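Local atomic coordinates of GRMZM2G135359 pseudokinase (Zea mays, PDB entry 6CPY), a protein that is a receptor-like pseudokinase whose kinase-fold domain, the part described here, may bind ATP but probably has little or no kinase activity. Residues T271-C282 with V296-T304. Numbering follows the deposited sequence.
Sequences TARALCEVVRSC and VAARMREIT
Water 1 joins the two helices through three hydrogen bonds: it accepts from Arg299 NH2 at 2.7 Å, donates to Ala274 O at 2.8 Å, and donates to Glu277 OE1 at 3.1 Å. Glu277 OE1 and Arg299 NH2 stand 4.3 Å apart, too far to pair directly, so the water mediates between opposite charges. The guanidinium is fixed by Glu302, whose OE2 lies 3.3 Å from Arg299 NH1 in a salt bridge, and by Ile303 CG1, 3.7 Å above the centre of one face. Beneath this polar border the segments run antiparallel (173°) with knobs-into-holes packing. Val278 enters among Val296, Arg299, Met300 and Ile303; Ile303 reciprocates among Thr271, Ala274, Leu275 and Val278. Ile303 keeps CG1 anti to the carbonyl carbon (chi1 -65°), which leaves CG2 against Thr271 CG2 and Leu275 CD2, while the extended second torsion (chi2 163°) carries CD1 to Val278 CG2, 3.7 Å away. An alanine here would probably open a gap beside Val278 and Leu275 and take away the contact over this guanidinium face. Met300, bent at chi2 and chi3, crosses Leu275 at about a right angle, Met300 SD lying 3.5 Å from Leu275 CD2. In this helical kinase lobe, apolar interlocking joins the helices, with a water-bridged charge pair along one margin.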
loop_
_atom_site.group_PDB
_atom_site.type_symbol
_atom_site.label_atom_id
_atom_site.label_comp_id
_atom_site.label_asym_id
_atom_site.label_seq_id
_atom_site.Cartn_x
_atom_site.Cartn_y
_atom_site.Cartn_z
ATOM N N THR A 271 24.992 0.596 9.271
ATOM C CA THR A 271 23.556 0.323 9.137
ATOM C C THR A 271 23.124 0.381 7.677
ATOM O O THR A 271 22.372 -0.477 7.197
ATOM C CB THR A 271 22.760 1.313 9.997
ATOM O OG1 THR A 271 23.287 1.275 11.321
ATOM C CG2 THR A 271 21.283 0.932 10.052
ATOM N N ALA A 272 23.617 1.380 6.962
ATOM C CA ALA A 272 23.361 1.471 5.538
ATOM C C ALA A 272 23.870 0.238 4.793
ATOM O O ALA A 272 23.150 -0.330 3.969
ATOM C CB ALA A 272 23.951 2.739 4.974
ATOM N N ARG A 273 25.098 -0.199 5.094
ATOM C CA ARG A 273 25.625 -1.436 4.488
ATOM C C ARG A 273 24.717 -2.624 4.697
ATOM O O ARG A 273 24.403 -3.358 3.753
ATOM C CB ARG A 273 26.996 -1.814 5.053
ATOM C CG ARG A 273 28.142 -1.107 4.415
ATOM C CD ARG A 273 29.493 -1.668 4.865
ATOM N NE ARG A 273 30.499 -0.921 4.131
ATOM C CZ ARG A 273 31.099 0.181 4.553
ATOM N NH1 ARG A 273 30.879 0.667 5.774
ATOM N NH2 ARG A 273 31.964 0.789 3.757
ATOM N N ALA A 274 24.312 -2.825 5.943
ATOM C CA ALA A 274 23.489 -3.964 6.286
ATOM C C ALA A 274 22.147 -3.895 5.528
ATOM O O ALA A 274 21.659 -4.909 5.028
ATOM C CB ALA A 274 23.292 -4.031 7.789
ATOM N N LEU A 275 21.562 -2.703 5.415
ATOM C CA LEU A 275 20.286 -2.570 4.685
ATOM C C LEU A 275 20.461 -2.863 3.198
ATOM O O LEU A 275 19.576 -3.463 2.569
ATOM C CB LEU A 275 19.682 -1.183 4.885
ATOM C CG LEU A 275 19.191 -0.955 6.321
ATOM C CD1 LEU A 275 18.896 0.520 6.548
ATOM C CD2 LEU A 275 17.960 -1.801 6.626
ATOM N N CYS A 276 21.600 -2.458 2.633
ATOM C CA CYS A 276 21.896 -2.777 1.228
ATOM C C CYS A 276 22.087 -4.289 0.987
ATOM O O CYS A 276 21.787 -4.779 -0.097
ATOM C CB CYS A 276 23.099 -1.988 0.723
ATOM S SG CYS A 276 22.781 -0.217 0.561
ATOM N N GLU A 277 22.560 -5.024 1.992
ATOM C CA GLU A 277 22.614 -6.494 1.902
ATOM C C GLU A 277 21.208 -7.099 1.845
ATOM O O GLU A 277 20.951 -8.014 1.059
ATOM C CB GLU A 277 23.420 -7.091 3.057
ATOM C CG GLU A 277 24.902 -6.743 2.988
ATOM C CD GLU A 277 25.679 -7.060 4.259
ATOM O OE1 GLU A 277 25.057 -7.260 5.327
ATOM O OE2 GLU A 277 26.931 -7.101 4.192
ATOM N N VAL A 278 20.293 -6.568 2.653
ATOM C CA VAL A 278 18.878 -6.970 2.573
ATOM C C VAL A 278 18.351 -6.747 1.170
ATOM O O VAL A 278 17.743 -7.648 0.599
ATOM C CB VAL A 278 17.981 -6.216 3.585
ATOM C CG1 VAL A 278 16.504 -6.552 3.362
ATOM C CG2 VAL A 278 18.404 -6.538 5.002
ATOM N N VAL A 279 18.586 -5.558 0.607
ATOM C CA VAL A 279 18.180 -5.277 -0.767
ATOM C C VAL A 279 18.706 -6.370 -1.694
ATOM O O VAL A 279 17.943 -6.951 -2.468
ATOM C CB VAL A 279 18.678 -3.905 -1.269
ATOM C CG1 VAL A 279 18.442 -3.758 -2.763
ATOM C CG2 VAL A 279 17.999 -2.763 -0.511
ATOM N N ARG A 280 20.009 -6.645 -1.619
ATOM C CA ARG A 280 20.622 -7.593 -2.561
ATOM C C ARG A 280 19.961 -8.973 -2.501
ATOM O O ARG A 280 19.731 -9.592 -3.546
ATOM C CB ARG A 280 22.130 -7.713 -2.316
ATOM C CG ARG A 280 22.862 -8.649 -3.269
ATOM C CD ARG A 280 22.693 -8.293 -4.736
ATOM N NE ARG A 280 23.332 -9.309 -5.580
ATOM C CZ ARG A 280 22.790 -10.485 -5.901
ATOM N NH1 ARG A 280 21.575 -10.819 -5.478
ATOM N NH2 ARG A 280 23.464 -11.336 -6.669
ATOM N N SER A 281 19.659 -9.448 -1.296
ATOM C CA SER A 281 19.008 -10.752 -1.119
ATOM C C SER A 281 17.624 -10.765 -1.760
ATOM O O SER A 281 17.271 -11.700 -2.491
ATOM C CB SER A 281 18.873 -11.098 0.363
ATOM O OG SER A 281 20.140 -11.145 0.981
ATOM N N CYS A 282 16.851 -9.711 -1.495
ATOM C CA CYS A 282 15.485 -9.598 -2.012
ATOM C C CYS A 282 15.409 -9.506 -3.535
ATOM O O CYS A 282 14.464 -10.032 -4.123
ATOM C CB CYS A 282 14.780 -8.370 -1.413
ATOM S SG CYS A 282 14.489 -8.454 0.360
ATOM N N VAL A 296 12.884 -11.393 6.154
ATOM C CA VAL A 296 13.203 -9.995 5.844
ATOM C C VAL A 296 12.837 -9.107 7.033
ATOM O O VAL A 296 13.649 -8.303 7.494
ATOM C CB VAL A 296 12.491 -9.517 4.558
ATOM C CG1 VAL A 296 12.682 -8.019 4.348
ATOM C CG2 VAL A 296 12.998 -10.276 3.338
ATOM N N ALA A 297 11.622 -9.256 7.552
ATOM C CA ALA A 297 11.182 -8.435 8.682
ATOM C C ALA A 297 12.044 -8.646 9.928
ATOM O O ALA A 297 12.370 -7.696 10.631
ATOM C CB ALA A 297 9.714 -8.709 9.000
ATOM N N ALA A 298 12.411 -9.899 10.192
ATOM C CA ALA A 298 13.264 -10.224 11.335
ATOM C C ALA A 298 14.637 -9.565 11.193
ATOM O O ALA A 298 15.150 -8.964 12.141
ATOM C CB ALA A 298 13.404 -11.736 11.479
ATOM N N ARG A 299 15.213 -9.672 10.000
ATOM C CA ARG A 299 16.511 -9.069 9.707
ATOM C C ARG A 299 16.422 -7.545 9.806
ATOM O O ARG A 299 17.273 -6.912 10.436
ATOM C CB ARG A 299 17.020 -9.510 8.328
ATOM C CG ARG A 299 18.376 -8.928 7.910
ATOM C CD ARG A 299 19.427 -9.082 8.999
ATOM N NE ARG A 299 20.731 -8.547 8.607
ATOM C CZ ARG A 299 21.708 -8.240 9.461
ATOM N NH1 ARG A 299 21.549 -8.415 10.770
ATOM N NH2 ARG A 299 22.852 -7.748 9.005
ATOM N N MET A 300 15.370 -6.969 9.218
ATOM C CA MET A 300 15.140 -5.533 9.297
ATOM C C MET A 300 15.019 -5.030 10.737
ATOM O O MET A 300 15.562 -3.985 11.059
ATOM C CB MET A 300 13.891 -5.126 8.498
ATOM C CG MET A 300 14.044 -5.173 6.988
ATOM S SD MET A 300 15.286 -4.046 6.336
ATOM C CE MET A 300 14.510 -2.457 6.612
ATOM N N ARG A 301 14.313 -5.764 11.599
ATOM C CA ARG A 301 14.207 -5.381 13.014
ATOM C C ARG A 301 15.556 -5.448 13.727
ATOM O O ARG A 301 15.868 -4.592 14.561
ATOM C CB ARG A 301 13.199 -6.256 13.762
ATOM C CG ARG A 301 12.985 -5.778 15.188
ATOM C CD ARG A 301 12.010 -6.635 15.957
ATOM N NE ARG A 301 11.679 -5.990 17.224
ATOM C CZ ARG A 301 10.574 -6.216 17.928
ATOM N NH1 ARG A 301 9.656 -7.076 17.494
ATOM N NH2 ARG A 301 10.381 -5.559 19.061
ATOM N N GLU A 302 16.338 -6.475 13.406
ATOM C CA GLU A 302 17.695 -6.624 13.932
ATOM C C GLU A 302 18.519 -5.380 13.580
ATOM O O GLU A 302 19.176 -4.796 14.442
ATOM C CB GLU A 302 18.341 -7.895 13.364
ATOM C CG GLU A 302 19.551 -8.424 14.129
ATOM C CD GLU A 302 20.129 -9.688 13.508
ATOM O OE1 GLU A 302 19.374 -10.450 12.869
ATOM O OE2 GLU A 302 21.350 -9.920 13.645
ATOM N N ILE A 303 18.430 -4.944 12.321
ATOM C CA ILE A 303 19.211 -3.794 11.841
ATOM C C ILE A 303 18.751 -2.440 12.395
ATOM O O ILE A 303 19.570 -1.638 12.860
ATOM C CB ILE A 303 19.205 -3.741 10.300
ATOM C CG1 ILE A 303 19.941 -4.961 9.734
ATOM C CG2 ILE A 303 19.834 -2.448 9.797
ATOM C CD1 ILE A 303 19.651 -5.240 8.271
ATOM N N THR A 304 17.452 -2.178 12.334
ATOM C CA THR A 304 16.906 -0.875 12.718
ATOM C C THR A 304 16.658 -0.743 14.219
ATOM O O THR A 304 16.594 0.374 14.737
ATOM C CB THR A 304 15.581 -0.580 11.994
ATOM O OG1 THR A 304 14.576 -1.512 12.415
ATOM C CG2 THR A 304 15.762 -0.666 10.489
HETATM O O HOH W 1 22.135 -7.354 6.399
#